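Local coordinates for protein alpha-rhamnosidase (Dictyoglomus thermophilum, PDB 6I60) that probably hydrolyses terminal non-reducing alpha-L-rhamnose residues of alpha-L-rhamnosides, as a bacterial glycoside hydrolase, at residues L864-Q876 / S883-E895. Numbering follows the deposited sequence.
Sequences LNTIKGEVEINWQ and SMRISVPVNSEGE
Glu872 to Gln876 pair with Ser883 to Ser887 as the two arms of an antiparallel beta hairpin in the C-terminal beta domain of the rhamnosidase, within a sheet that strands 859-866 and 935-941 continue past the two arms. Backbone hydrogen bonds link Glu872 with Ser887, Asn874 with Arg885 and Gln876 with Ser883; the bond from Glu872 N to Ser887 O is weak. Ile873, Trp875, Met884 and Ile886 project from one face. There Trp875 CB lies 4.3 Å from Met884 CG, while the indole swings away from the hairpin and gives its NE1 proton to Ile834 O; both isoleucines touch Phe849 of strand 846-849. The other face is polar. Glu872 and Arg885, each with CG anti to the backbone N (chi1 -164° and -175°), extend over it and cross with carboxylate and guanidinium planes 43° apart, OE2 meeting NH1 at 3.4 Å, at the guanidinium edge. Asn874 joins this pair, its ND2 donating to Glu872 OE2 at 3.1 Å. Replacing Asn874 with an alanine would probably leave the Glu872 carboxylate freer to turn away from Arg885, since the hydrogen bond from the side-chain amide that steadies it would be lost. Beyond the last bridged pair, Glu872 with Ser887, the Pro889 ring packs against the 868-870 backbone, its CB 3.3 Å from Lys868 O. Lys868 and Asn891 converge on Gln98, whose OE1 accepts from both, and Asn891 OD1 accepts from Gln66 N. At the middle of the hairpin, Arg885 O is gripped twice by Asn874, from opposite faces of the carbonyl plane: by N at 2.8 Å and by ND2 at 3.0 Å.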
loop_
_atom_site.group_PDB
_atom_site.type_symbol
_atom_site.label_atom_id
_atom_site.label_comp_id
_atom_site.label_asym_id
_atom_site.label_seq_id
_atom_site.Cartn_x
_atom_site.Cartn_y
_atom_site.Cartn_z
ATOM N N LEU A 864 16.779 -6.025 -0.901
ATOM C CA LEU A 864 15.820 -5.107 -0.309
ATOM C C LEU A 864 16.490 -3.783 0.027
ATOM O O LEU A 864 17.667 -3.737 0.395
ATOM C CB LEU A 864 15.192 -5.694 0.965
ATOM C CG LEU A 864 14.841 -7.183 0.965
ATOM C CD1 LEU A 864 14.804 -7.728 2.385
ATOM C CD2 LEU A 864 13.513 -7.410 0.271
ATOM N N ASN A 865 15.725 -2.702 -0.103
ATOM C CA ASN A 865 16.142 -1.372 0.337
ATOM C C ASN A 865 15.309 -1.034 1.570
ATOM O O ASN A 865 14.177 -0.558 1.455
ATOM C CB ASN A 865 15.959 -0.339 -0.771
ATOM C CG ASN A 865 16.325 1.065 -0.326
ATOM O OD1 ASN A 865 17.483 1.350 -0.016
ATOM N ND2 ASN A 865 15.336 1.951 -0.291
ATOM N N THR A 866 15.871 -1.290 2.746
ATOM C CA THR A 866 15.145 -1.147 3.998
ATOM C C THR A 866 15.369 0.245 4.586
ATOM O O THR A 866 15.912 1.143 3.936
ATOM C CB THR A 866 15.570 -2.236 4.978
ATOM O OG1 THR A 866 16.885 -1.945 5.467
ATOM C CG2 THR A 866 15.572 -3.597 4.293
ATOM N N ILE A 867 14.946 0.432 5.840
ATOM C CA ILE A 867 15.135 1.709 6.517
ATOM C C ILE A 867 16.593 1.930 6.899
ATOM O O ILE A 867 17.000 3.070 7.157
ATOM C CB ILE A 867 14.212 1.791 7.750
ATOM C CG1 ILE A 867 13.668 3.211 7.920
ATOM C CG2 ILE A 867 14.933 1.321 9.012
ATOM C CD1 ILE A 867 12.766 3.652 6.786
ATOM N N LYS A 868 17.397 0.868 6.933
ATOM C CA LYS A 868 18.809 0.971 7.267
ATOM C C LYS A 868 19.713 0.949 6.043
ATOM O O LYS A 868 20.926 1.133 6.188
ATOM C CB LYS A 868 19.212 -0.164 8.218
ATOM C CG LYS A 868 18.512 -0.126 9.568
ATOM C CD LYS A 868 19.218 -1.014 10.579
ATOM C CE LYS A 868 18.776 -0.706 12.004
ATOM N NZ LYS A 868 18.815 0.750 12.301
ATOM N N GLY A 869 19.161 0.732 4.852
ATOM C CA GLY A 869 19.964 0.667 3.648
ATOM C C GLY A 869 19.678 -0.560 2.805
ATOM O O GLY A 869 18.563 -1.088 2.822
ATOM N N GLU A 870 20.682 -1.028 2.068
ATOM C CA GLU A 870 20.519 -2.156 1.163
ATOM C C GLU A 870 20.784 -3.469 1.892
ATOM O O GLU A 870 21.803 -3.613 2.574
ATOM C CB GLU A 870 21.458 -2.020 -0.035
ATOM C CG GLU A 870 20.816 -1.398 -1.261
ATOM C CD GLU A 870 21.440 -1.890 -2.550
ATOM O OE1 GLU A 870 21.306 -1.197 -3.581
ATOM O OE2 GLU A 870 22.064 -2.972 -2.531
ATOM N N VAL A 871 19.863 -4.418 1.741
ATOM C CA VAL A 871 19.997 -5.767 2.277
ATOM C C VAL A 871 19.900 -6.742 1.112
ATOM O O VAL A 871 18.951 -6.675 0.320
ATOM C CB VAL A 871 18.922 -6.071 3.338
ATOM C CG1 VAL A 871 19.080 -7.490 3.865
ATOM C CG2 VAL A 871 18.992 -5.062 4.475
ATOM N N GLU A 872 20.873 -7.645 1.005
ATOM C CA GLU A 872 20.954 -8.542 -0.140
ATOM C C GLU A 872 21.328 -9.946 0.313
ATOM O O GLU A 872 22.095 -10.126 1.262
ATOM C CB GLU A 872 21.975 -8.038 -1.170
ATOM C CG GLU A 872 21.851 -8.682 -2.541
ATOM C CD GLU A 872 22.734 -8.018 -3.575
ATOM O OE1 GLU A 872 22.314 -6.987 -4.144
ATOM O OE2 GLU A 872 23.850 -8.526 -3.820
ATOM N N ILE A 873 20.775 -10.940 -0.380
ATOM C CA ILE A 873 21.127 -12.341 -0.178
ATOM C C ILE A 873 21.198 -13.019 -1.541
ATOM O O ILE A 873 20.333 -12.803 -2.395
ATOM C CB ILE A 873 20.126 -13.066 0.745
ATOM C CG1 ILE A 873 20.552 -14.521 0.960
ATOM C CG2 ILE A 873 18.708 -12.991 0.188
ATOM C CD1 ILE A 873 20.313 -15.029 2.364
ATOM N N ASN A 874 22.245 -13.812 -1.753
ATOM C CA ASN A 874 22.423 -14.583 -2.975
ATOM C C ASN A 874 22.963 -15.951 -2.600
ATOM O O ASN A 874 23.833 -16.057 -1.732
ATOM C CB ASN A 874 23.397 -13.908 -3.952
ATOM C CG ASN A 874 23.078 -12.447 -4.192
ATOM O OD1 ASN A 874 22.448 -12.097 -5.187
ATOM N ND2 ASN A 874 23.529 -11.584 -3.289
ATOM N N TRP A 875 22.455 -16.995 -3.251
ATOM C CA TRP A 875 22.980 -18.332 -3.020
ATOM C C TRP A 875 22.877 -19.158 -4.293
ATOM O O TRP A 875 21.920 -19.018 -5.061
ATOM C CB TRP A 875 22.259 -19.038 -1.861
ATOM C CG TRP A 875 20.790 -19.272 -2.062
ATOM C CD1 TRP A 875 19.766 -18.496 -1.603
ATOM C CD2 TRP A 875 20.179 -20.373 -2.749
ATOM N NE1 TRP A 875 18.559 -19.038 -1.969
ATOM C CE2 TRP A 875 18.784 -20.190 -2.674
ATOM C CE3 TRP A 875 20.678 -21.492 -3.425
ATOM C CZ2 TRP A 875 17.881 -21.083 -3.249
ATOM C CZ3 TRP A 875 19.781 -22.376 -3.998
ATOM C CH2 TRP A 875 18.397 -22.168 -3.905
ATOM N N GLN A 876 23.879 -20.010 -4.509
ATOM C CA GLN A 876 23.922 -20.943 -5.626
ATOM C C GLN A 876 24.187 -22.339 -5.085
ATOM O O GLN A 876 24.973 -22.509 -4.148
ATOM C CB GLN A 876 25.011 -20.568 -6.635
ATOM C CG GLN A 876 24.559 -19.629 -7.736
ATOM C CD GLN A 876 25.726 -19.047 -8.510
ATOM O OE1 GLN A 876 25.900 -17.828 -8.574
ATOM N NE2 GLN A 876 26.538 -19.919 -9.101
ATOM N N SER A 883 27.254 -21.706 -2.696
ATOM C CA SER A 883 27.708 -20.330 -2.566
ATOM C C SER A 883 26.679 -19.493 -1.812
ATOM O O SER A 883 25.492 -19.821 -1.757
ATOM C CB SER A 883 27.974 -19.716 -3.942
ATOM O OG SER A 883 29.024 -20.390 -4.613
ATOM N N MET A 884 27.155 -18.396 -1.227
ATOM C CA MET A 884 26.277 -17.470 -0.524
ATOM C C MET A 884 26.960 -16.116 -0.419
ATOM O O MET A 884 28.089 -16.029 0.074
ATOM C CB MET A 884 25.914 -17.996 0.867
ATOM C CG MET A 884 24.593 -17.467 1.392
ATOM S SD MET A 884 24.198 -18.095 3.033
ATOM C CE MET A 884 24.915 -19.730 2.951
ATOM N N ARG A 885 26.279 -15.068 -0.878
ATOM C CA ARG A 885 26.787 -13.703 -0.802
ATOM C C ARG A 885 25.728 -12.823 -0.160
ATOM O O ARG A 885 24.610 -12.719 -0.675
ATOM C CB ARG A 885 27.160 -13.165 -2.186
ATOM C CG ARG A 885 27.798 -11.787 -2.150
ATOM C CD ARG A 885 27.825 -11.147 -3.526
ATOM N NE ARG A 885 28.768 -10.035 -3.591
ATOM C CZ ARG A 885 28.430 -8.757 -3.446
ATOM N NH1 ARG A 885 27.165 -8.425 -3.228
ATOM N NH2 ARG A 885 29.358 -7.813 -3.521
ATOM N N ILE A 886 26.079 -12.188 0.958
ATOM C CA ILE A 886 25.148 -11.342 1.691
ATOM C C ILE A 886 25.705 -9.927 1.756
ATOM O O ILE A 886 26.897 -9.685 1.548
ATOM C CB ILE A 886 24.865 -11.876 3.111
ATOM C CG1 ILE A 886 26.112 -11.745 3.988
ATOM C CG2 ILE A 886 24.389 -13.320 3.055
ATOM C CD1 ILE A 886 25.819 -11.784 5.474
ATOM N N SER A 887 24.813 -8.983 2.047
ATOM C CA SER A 887 25.181 -7.581 2.206
ATOM C C SER A 887 24.417 -7.015 3.392
ATOM O O SER A 887 23.185 -7.078 3.426
ATOM C CB SER A 887 24.882 -6.783 0.936
ATOM O OG SER A 887 25.909 -6.965 -0.024
ATOM N N VAL A 888 25.148 -6.474 4.362
ATOM C CA VAL A 888 24.572 -5.901 5.570
ATOM C C VAL A 888 24.925 -4.413 5.591
ATOM O O VAL A 888 26.103 -4.076 5.488
ATOM C CB VAL A 888 25.076 -6.585 6.850
ATOM C CG1 VAL A 888 24.281 -6.112 8.060
ATOM C CG2 VAL A 888 24.999 -8.099 6.705
ATOM N N PRO A 889 23.956 -3.515 5.728
ATOM C CA PRO A 889 24.273 -2.086 5.804
ATOM C C PRO A 889 24.799 -1.717 7.185
ATOM O O PRO A 889 24.774 -2.507 8.129
ATOM C CB PRO A 889 22.926 -1.419 5.520
ATOM C CG PRO A 889 21.923 -2.389 6.053
ATOM C CD PRO A 889 22.511 -3.775 5.879
ATOM N N VAL A 890 25.283 -0.478 7.285
ATOM C CA VAL A 890 25.827 0.013 8.546
ATOM C C VAL A 890 24.697 0.197 9.564
ATOM O O VAL A 890 23.553 0.512 9.208
ATOM C CB VAL A 890 26.603 1.325 8.324
ATOM C CG1 VAL A 890 27.512 1.621 9.496
ATOM C CG2 VAL A 890 27.430 1.255 7.043
ATOM N N ASN A 891 25.028 -0.008 10.845
ATOM C CA ASN A 891 24.065 -0.006 11.957
ATOM C C ASN A 891 23.135 -1.217 11.886
ATOM O O ASN A 891 21.954 -1.134 12.221
ATOM C CB ASN A 891 23.254 1.293 12.022
ATOM C CG ASN A 891 22.806 1.626 13.428
ATOM O OD1 ASN A 891 23.627 1.724 14.341
ATOM N ND2 ASN A 891 21.504 1.802 13.614
ATOM N N SER A 892 23.677 -2.357 11.464
ATOM C CA SER A 892 22.920 -3.599 11.412
ATOM C C SER A 892 23.889 -4.765 11.533
ATOM O O SER A 892 25.076 -4.644 11.217
ATOM C CB SER A 892 22.104 -3.710 10.120
ATOM O OG SER A 892 21.717 -5.050 9.883
ATOM N N GLU A 893 23.372 -5.897 12.002
ATOM C CA GLU A 893 24.166 -7.105 12.160
ATOM C C GLU A 893 23.497 -8.257 11.424
ATOM O O GLU A 893 22.271 -8.304 11.290
ATOM C CB GLU A 893 24.365 -7.464 13.642
ATOM C CG GLU A 893 23.124 -8.000 14.337
ATOM C CD GLU A 893 23.304 -8.119 15.839
ATOM O OE1 GLU A 893 22.917 -7.176 16.564
ATOM O OE2 GLU A 893 23.833 -9.155 16.296
ATOM N N GLY A 894 24.319 -9.184 10.943
ATOM C CA GLY A 894 23.852 -10.314 10.164
ATOM C C GLY A 894 24.052 -11.619 10.909
ATOM O O GLY A 894 25.031 -11.789 11.640
ATOM N N GLU A 895 23.115 -12.545 10.718
ATOM C CA GLU A 895 23.166 -13.877 11.320
ATOM C C GLU A 895 22.977 -14.887 10.190
ATOM O O GLU A 895 21.846 -15.211 9.817
ATOM C CB GLU A 895 22.107 -14.028 12.408
ATOM C CG GLU A 895 22.143 -15.364 13.132
ATOM C CD GLU A 895 21.223 -15.398 14.339
ATOM O OE1 GLU A 895 21.437 -14.599 15.275
ATOM O OE2 GLU A 895 20.285 -16.225 14.349
#